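Local coordinates for protein putative sulfatase yidJ (Bacteroides fragilis, PDB 2QZU) that probably hydrolyses sulfate esters as a metal-dependent arylsulfatase of the sulfatase family, at residues 118-123 and 367-372; 340-345 and 387-392. One frame throughout, in Å; residues are numbered along the deposited sequence.

In the fold
Interactions 1 and 2 lie side by side, their centres about 17 Å apart, in a sulfatase of the alkaline phosphatase clan. Their segments alternate along the chain: 118-123, then 340-345, 367-372 and 387-392. Interaction 1 joins the end of helix 116-122 to the turn that follows helix 361-368; interaction 2 sets helix 385-390 against the end of strand 338-341 in the mixed sheet. Selenomethionine Met-368, beside Met-369 in segment 367-372, turns instead to interaction 2, its CE lying 3.7 Å from Leu-389 CD2 and its backbone O 3.5 Å from Trp-342 CH2. Helix 361-368 is thus shared, meeting helix 116-122 near its end and, through Met-368, helix 385-390 and Trp-342.

Interaction 1 of 2, residues 118-123 and 367-372; sequences DVLKDQ and SMMGFS
Phe-371 receives Gln-123 over one face of its ring and Leu-120 obliquely, and these two approaches make up most of the contact. Gln-123 CG stands 3.9 Å from the centroid of the Phe-371 ring and 23° off its normal, a CH-pi contact displaced toward the CE1 side, where CG comes within 3.6 Å of Phe-371 CE1. The glutamine chain bends at chi2 (-52°), which brings its OE1 back to 3.7 Å from the same CE1 and leaves the amide plane tilted by 48° to the ring. Leu-120 crosses the phenylalanine side chain at about a right angle; its CD2 methyl is 3.9 Å from Phe-371 CD2 and reaches on to the selenium of Met-369, more loosely at 4.4 Å from SE. No hydrogen bond spans the two segments, and the fit rests on the CH-pi contact and on apolar packing by Leu-120.

The backbone sets up the meeting from both sides. Gln-123 is the first residue beyond its helix, while a Schellman motif at Gly-370, with positive phi, ends helix 361-368 and turns the chain so that Phe-371 faces the other helix. Farther out, Asp-122 forms a salt bridge with Arg-114. Leu-120 also touches Met-127 of strand 126-130, and Val-119 packs on Tyr-362 and Leu-366 of helix 361-368.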
ATOM      1  N   ASP A 118      -1.066  35.343  10.913  1.00  4.78           N
ATOM      2  CA  ASP A 118      -1.769  36.190  11.887  1.00  6.32           C
ATOM      3  C   ASP A 118      -1.454  37.646  11.572  1.00  5.68           C
ATOM      4  O   ASP A 118      -2.310  38.523  11.688  1.00  6.48           O
ATOM      5  CB  ASP A 118      -1.302  35.895  13.319  1.00  5.08           C
ATOM      6  CG  ASP A 118      -1.750  34.532  13.823  1.00  9.64           C
ATOM      7  OD1 ASP A 118      -2.974  34.277  13.851  1.00 11.64           O
ATOM      8  OD2 ASP A 118      -0.875  33.722  14.203  1.00  6.79           O
ATOM      9  N   VAL A 119      -0.205  37.893  11.190  1.00  5.28           N
ATOM     10  CA  VAL A 119       0.246  39.235  10.849  1.00  6.06           C
ATOM     11  C   VAL A 119      -0.497  39.751   9.611  1.00  3.16           C
ATOM     12  O   VAL A 119      -1.057  40.850   9.630  1.00  8.48           O
ATOM     13  CB  VAL A 119       1.769  39.254  10.587  1.00  5.94           C
ATOM     14  CG1 VAL A 119       2.196  40.612  10.043  1.00  5.69           C
ATOM     15  CG2 VAL A 119       2.521  38.943  11.879  1.00  5.14           C
ATOM     16  N   LEU A 120      -0.513  38.961   8.543  1.00  8.80           N
ATOM     17  CA  LEU A 120      -1.195  39.380   7.322  1.00  6.27           C
ATOM     18  C   LEU A 120      -2.691  39.576   7.544  1.00  3.89           C
ATOM     19  O   LEU A 120      -3.294  40.477   6.958  1.00  7.09           O
ATOM     20  CB  LEU A 120      -0.945  38.375   6.195  1.00  7.13           C
ATOM     21  CG  LEU A 120       0.496  38.342   5.684  1.00  6.14           C
ATOM     22  CD1 LEU A 120       0.621  37.303   4.580  1.00  3.01           C
ATOM     23  CD2 LEU A 120       0.892  39.721   5.161  1.00  8.68           C
ATOM     24  N   LYS A 121      -3.289  38.739   8.391  1.00  5.89           N
ATOM     25  CA  LYS A 121      -4.709  38.882   8.676  1.00  5.52           C
ATOM     26  C   LYS A 121      -4.919  40.234   9.355  1.00 11.82           C
ATOM     27  O   LYS A 121      -5.872  40.952   9.051  1.00 11.17           O
ATOM     28  CB  LYS A 121      -5.206  37.781   9.613  1.00  8.62           C
ATOM     29  CG  LYS A 121      -6.717  37.840   9.830  1.00 13.99           C
ATOM     30  CD  LYS A 121      -7.150  37.035  11.037  1.00 18.38           C
ATOM     31  CE  LYS A 121      -8.654  36.807  11.027  1.00 37.25           C
ATOM     32  NZ  LYS A 121      -9.417  38.081  10.939  1.00 33.85           N
ATOM     33  N   ASP A 122      -4.029  40.575  10.282  1.00  8.21           N
ATOM     34  CA  ASP A 122      -4.135  41.849  10.984  1.00  8.53           C
ATOM     35  C   ASP A 122      -3.912  43.030  10.045  1.00 12.69           C
ATOM     36  O   ASP A 122      -4.407  44.129  10.295  1.00 13.01           O
ATOM     37  CB  ASP A 122      -3.137  41.920  12.145  1.00 10.93           C
ATOM     38  CG  ASP A 122      -3.565  41.076  13.334  1.00 23.08           C
ATOM     39  OD1 ASP A 122      -4.786  40.885  13.517  1.00 36.75           O
ATOM     40  OD2 ASP A 122      -2.686  40.619  14.095  1.00 27.58           O
ATOM     41  N   GLN A 123      -3.173  42.806   8.963  1.00  7.97           N
ATOM     42  CA  GLN A 123      -2.921  43.877   8.014  1.00 10.46           C
ATOM     43  C   GLN A 123      -4.018  43.993   6.957  1.00 10.07           C
ATOM     44  O   GLN A 123      -3.838  44.666   5.944  1.00 12.25           O
ATOM     45  CB  GLN A 123      -1.556  43.698   7.343  1.00  9.00           C
ATOM     46  CG  GLN A 123      -0.380  43.711   8.316  1.00 16.39           C
ATOM     47  CD  GLN A 123      -0.382  44.916   9.243  1.00 14.26           C
ATOM     48  OE1 GLN A 123      -0.505  46.055   8.800  1.00  8.68           O
ATOM     49  NE2 GLN A 123      -0.233  44.666  10.539  1.00 17.00           N
ATOM     50  N   SER A 367       8.951  41.109   5.050  1.00  5.64           N
ATOM     51  CA  SER A 367       9.719  42.316   4.747  1.00  5.05           C
ATOM     52  C   SER A 367       9.548  42.679   3.269  1.00  8.44           C
ATOM     53  O   SER A 367       9.390  43.848   2.930  1.00  8.80           O
ATOM     54  CB  SER A 367      11.206  42.117   5.071  1.00  6.63           C
ATOM     55  OG  SER A 367      11.429  42.101   6.473  1.00  9.57           O
HETATM   56  N   MSE A 368       9.577  41.676   2.395  1.00  5.44           N
HETATM   57  CA  MSE A 368       9.405  41.924   0.964  1.00  5.07           C
HETATM   58  C   MSE A 368       8.040  42.553   0.694  1.00  9.12           C
HETATM   59  O   MSE A 368       7.890  43.372  -0.213  1.00 10.33           O
HETATM   60  CB  MSE A 368       9.502  40.617   0.166  1.00  5.09           C
HETATM   61  CG  MSE A 368      10.896  40.034   0.035  1.00  7.54           C
HETATM   62 SE   MSE A 368      10.813  38.292  -0.828  1.00 24.01          SE
HETATM   63  CE  MSE A 368      10.369  38.878  -2.623  1.00  6.42           C
HETATM   64  N   MSE A 369       7.051  42.164   1.491  1.00  4.30           N
HETATM   65  CA  MSE A 369       5.686  42.650   1.326  1.00  7.68           C
HETATM   66  C   MSE A 369       5.406  44.023   1.921  1.00  7.44           C
HETATM   67  O   MSE A 369       4.323  44.571   1.722  1.00  9.04           O
HETATM   68  CB  MSE A 369       4.713  41.623   1.905  1.00  9.19           C
HETATM   69  CG  MSE A 369       4.691  40.329   1.114  1.00 10.88           C
HETATM   70 SE   MSE A 369       3.797  38.873   1.993  1.00 21.54          SE
HETATM   71  CE  MSE A 369       4.532  37.444   0.916  1.00 32.60           C
ATOM     72  N   GLY A 370       6.381  44.570   2.644  1.00  8.37           N
ATOM     73  CA  GLY A 370       6.213  45.878   3.252  1.00  6.05           C
ATOM     74  C   GLY A 370       5.802  45.846   4.713  1.00  8.90           C
ATOM     75  O   GLY A 370       5.349  46.857   5.256  1.00  6.85           O
ATOM     76  N   PHE A 371       5.970  44.697   5.364  1.00  5.83           N
ATOM     77  CA  PHE A 371       5.585  44.562   6.766  1.00  6.54           C
ATOM     78  C   PHE A 371       6.748  44.172   7.679  1.00  5.94           C
ATOM     79  O   PHE A 371       6.575  43.415   8.634  1.00  9.15           O
ATOM     80  CB  PHE A 371       4.455  43.532   6.889  1.00  9.28           C
ATOM     81  CG  PHE A 371       3.213  43.901   6.117  1.00  9.32           C
ATOM     82  CD1 PHE A 371       2.507  45.059   6.425  1.00  9.75           C
ATOM     83  CD2 PHE A 371       2.769  43.107   5.065  1.00  9.36           C
ATOM     84  CE1 PHE A 371       1.373  45.425   5.694  1.00  6.87           C
ATOM     85  CE2 PHE A 371       1.637  43.462   4.327  1.00  7.25           C
ATOM     86  CZ  PHE A 371       0.938  44.624   4.642  1.00  8.30           C
ATOM     87  N   SER A 372       7.931  44.699   7.388  1.00  9.09           N
ATOM     88  CA  SER A 372       9.114  44.404   8.186  1.00 12.16           C
ATOM     89  C   SER A 372       8.908  44.738   9.671  1.00 13.73           C
ATOM     90  O   SER A 372       9.337  43.987  10.550  1.00 12.46           O
ATOM     91  CB  SER A 372      10.313  45.183   7.635  1.00 15.06           C
ATOM     92  OG  SER A 372      11.512  44.819   8.297  1.00 27.04           O
TER

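Interaction 2 of 2, residues 340-345 and 387-392; sequences LSWPDQ and EVLTGK
Leu-389 and Trp-342 meet where a helix packs on the central mixed sheet of the alkaline phosphatase-like sulfatase fold, just beyond the end of strand 338-341. From the backbone of helix 385-390, Leu-389 CB sets off to one side of segment 340-345; chi1 of -68° then places CG anti to the carbonyl carbon and carries CD2 to the indole. This methyl comes obliquely to the six-membered part of the ring system, 3.8 Å from Trp-342 CZ3 and 4.0 Å from Trp-342 CE3.

One turn of chain after the tryptophan, Gln-345 folds back to lay its CB 3.6 Å above the indole plane of Trp-342, over its centre, and the backbone bond from Gln-345 N to Trp-342 O closes that turn. Trp-342 NE1 also makes a weak hydrogen bond to Asn-305 OD1. The second pair is Leu-340 and Val-388, whose side chains cross at about a right angle, with Leu-340 CD1 4.1 Å from Val-388 CG1; Leu-340 packs as well on Ile-307 and Val-309 of the adjacent strand. At the last residue of the helix, Thr-390 forms an ST turn, its OG1 accepting from Lys-392 N at 3.1 Å with an N-H...O angle of 157°.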
ATOM      1  N   LEU A 340      10.578  31.572  -6.901  1.00  7.25           N
ATOM      2  CA  LEU A 340       9.793  32.733  -6.518  1.00  8.49           C
ATOM      3  C   LEU A 340       9.673  33.723  -7.672  1.00  7.42           C
ATOM      4  O   LEU A 340      10.638  33.973  -8.398  1.00  7.79           O
ATOM      5  CB  LEU A 340      10.443  33.407  -5.303  1.00  8.73           C
ATOM      6  CG  LEU A 340       9.701  34.512  -4.543  1.00 13.94           C
ATOM      7  CD1 LEU A 340      10.305  34.644  -3.155  1.00 14.82           C
ATOM      8  CD2 LEU A 340       9.787  35.831  -5.297  1.00 18.29           C
ATOM      9  N   SER A 341       8.476  34.268  -7.848  1.00  6.54           N
ATOM     10  CA  SER A 341       8.245  35.246  -8.895  1.00  8.39           C
ATOM     11  C   SER A 341       7.445  36.413  -8.338  1.00  6.06           C
ATOM     12  O   SER A 341       6.633  36.253  -7.430  1.00  8.80           O
ATOM     13  CB  SER A 341       7.489  34.621 -10.075  1.00  9.30           C
ATOM     14  OG  SER A 341       6.162  34.280  -9.719  1.00 12.83           O
ATOM     15  N   TRP A 342       7.706  37.592  -8.889  1.00  6.59           N
ATOM     16  CA  TRP A 342       7.026  38.827  -8.516  1.00  8.34           C
ATOM     17  C   TRP A 342       7.452  39.798  -9.612  1.00  8.70           C
ATOM     18  O   TRP A 342       8.312  40.656  -9.404  1.00  9.52           O
ATOM     19  CB  TRP A 342       7.494  39.328  -7.142  1.00  6.57           C
ATOM     20  CG  TRP A 342       6.729  40.542  -6.665  1.00  8.92           C
ATOM     21  CD1 TRP A 342       5.573  41.044  -7.195  1.00  8.17           C
ATOM     22  CD2 TRP A 342       7.065  41.394  -5.562  1.00 12.07           C
ATOM     23  NE1 TRP A 342       5.169  42.157  -6.492  1.00  8.84           N
ATOM     24  CE2 TRP A 342       6.067  42.393  -5.483  1.00 11.27           C
ATOM     25  CE3 TRP A 342       8.114  41.410  -4.628  1.00 12.86           C
ATOM     26  CZ2 TRP A 342       6.085  43.399  -4.509  1.00 10.74           C
ATOM     27  CZ3 TRP A 342       8.130  42.411  -3.659  1.00 12.50           C
ATOM     28  CH2 TRP A 342       7.120  43.392  -3.608  1.00 10.78           C
ATOM     29  N   PRO A 343       6.858  39.651 -10.807  1.00 10.05           N
ATOM     30  CA  PRO A 343       7.151  40.482 -11.977  1.00  7.42           C
ATOM     31  C   PRO A 343       7.274  41.981 -11.718  1.00  8.27           C
ATOM     32  O   PRO A 343       8.203  42.621 -12.204  1.00 14.40           O
ATOM     33  CB  PRO A 343       6.006  40.147 -12.926  1.00  9.84           C
ATOM     34  CG  PRO A 343       5.749  38.708 -12.622  1.00  9.03           C
ATOM     35  CD  PRO A 343       5.774  38.697 -11.106  1.00  8.26           C
ATOM     36  N   ASP A 344       6.347  42.538 -10.947  1.00  9.44           N
ATOM     37  CA  ASP A 344       6.374  43.969 -10.660  1.00 11.50           C
ATOM     38  C   ASP A 344       7.641  44.467  -9.971  1.00 14.89           C
ATOM     39  O   ASP A 344       8.029  45.622 -10.150  1.00 17.16           O
ATOM     40  CB  ASP A 344       5.160  44.364  -9.812  1.00  9.62           C
ATOM     41  CG  ASP A 344       3.907  44.596 -10.645  1.00 13.98           C
ATOM     42  OD1 ASP A 344       3.971  44.455 -11.886  1.00 12.23           O
ATOM     43  OD2 ASP A 344       2.857  44.926 -10.053  1.00 18.65           O
ATOM     44  N   GLN A 345       8.300  43.609  -9.199  1.00 12.94           N
ATOM     45  CA  GLN A 345       9.491  44.042  -8.474  1.00 14.87           C
ATOM     46  C   GLN A 345      10.773  43.258  -8.697  1.00 14.73           C
ATOM     47  O   GLN A 345      11.854  43.733  -8.351  1.00 16.68           O
ATOM     48  CB  GLN A 345       9.197  44.067  -6.974  1.00 18.94           C
ATOM     49  CG  GLN A 345       8.297  45.204  -6.541  1.00 18.66           C
ATOM     50  CD  GLN A 345       8.908  46.553  -6.842  1.00 23.61           C
ATOM     51  OE1 GLN A 345      10.069  46.803  -6.518  1.00 26.62           O
ATOM     52  NE2 GLN A 345       8.131  47.433  -7.459  1.00 14.52           N
ATOM     53  N   GLU A 387      18.421  40.193  -0.205  1.00  7.55           N
ATOM     54  CA  GLU A 387      19.115  39.223  -1.043  1.00 11.00           C
ATOM     55  C   GLU A 387      18.177  38.686  -2.127  1.00 10.05           C
ATOM     56  O   GLU A 387      18.556  38.580  -3.291  1.00 10.43           O
ATOM     57  CB  GLU A 387      19.624  38.056  -0.191  1.00 11.46           C
ATOM     58  CG  GLU A 387      20.790  38.361   0.750  1.00 15.52           C
ATOM     59  CD  GLU A 387      20.427  39.281   1.906  1.00 24.93           C
ATOM     60  OE1 GLU A 387      19.254  39.291   2.336  1.00 15.28           O
ATOM     61  OE2 GLU A 387      21.332  39.984   2.404  1.00 28.32           O
ATOM     62  N   VAL A 388      16.951  38.345  -1.742  1.00  9.07           N
ATOM     63  CA  VAL A 388      15.985  37.820  -2.695  1.00 10.91           C
ATOM     64  C   VAL A 388      15.609  38.856  -3.757  1.00 11.37           C
ATOM     65  O   VAL A 388      15.594  38.556  -4.948  1.00 12.85           O
ATOM     66  CB  VAL A 388      14.699  37.339  -1.976  1.00  9.17           C
ATOM     67  CG1 VAL A 388      13.639  36.961  -2.995  1.00  9.91           C
ATOM     68  CG2 VAL A 388      15.022  36.141  -1.089  1.00  5.36           C
ATOM     69  N   LEU A 389      15.326  40.078  -3.317  1.00 10.39           N
ATOM     70  CA  LEU A 389      14.934  41.145  -4.234  1.00 14.81           C
ATOM     71  C   LEU A 389      16.026  41.598  -5.201  1.00 15.42           C
ATOM     72  O   LEU A 389      15.783  41.735  -6.401  1.00 15.86           O
ATOM     73  CB  LEU A 389      14.447  42.361  -3.440  1.00 13.00           C
ATOM     74  CG  LEU A 389      13.137  42.239  -2.657  1.00 10.33           C
ATOM     75  CD1 LEU A 389      12.976  43.464  -1.764  1.00 19.60           C
ATOM     76  CD2 LEU A 389      11.961  42.117  -3.619  1.00 16.38           C
ATOM     77  N   THR A 390      17.227  41.819  -4.681  1.00 16.74           N
ATOM     78  CA  THR A 390      18.333  42.306  -5.500  1.00 20.58           C
ATOM     79  C   THR A 390      19.218  41.234  -6.111  1.00 18.63           C
ATOM     80  O   THR A 390      19.823  41.446  -7.163  1.00 19.34           O
ATOM     81  CB  THR A 390      19.244  43.245  -4.687  1.00 19.74           C
ATOM     82  OG1 THR A 390      19.847  42.510  -3.615  1.00 25.16           O
ATOM     83  CG2 THR A 390      18.441  44.404  -4.110  1.00 24.95           C
ATOM     84  N   GLY A 391      19.300  40.083  -5.457  1.00 16.69           N
ATOM     85  CA  GLY A 391      20.153  39.028  -5.962  1.00 18.20           C
ATOM     86  C   GLY A 391      21.530  39.167  -5.339  1.00 20.13           C
ATOM     87  O   GLY A 391      22.453  38.425  -5.673  1.00 20.71           O
ATOM     88  N   LYS A 392      21.668  40.135  -4.437  1.00 24.57           N
ATOM     89  CA  LYS A 392      22.933  40.367  -3.749  1.00 29.63           C
ATOM     90  C   LYS A 392      23.217  39.135  -2.900  1.00 32.63           C
ATOM     91  O   LYS A 392      22.402  38.744  -2.065  1.00 33.86           O
ATOM     92  CB  LYS A 392      22.837  41.607  -2.867  1.00 31.00           C
TER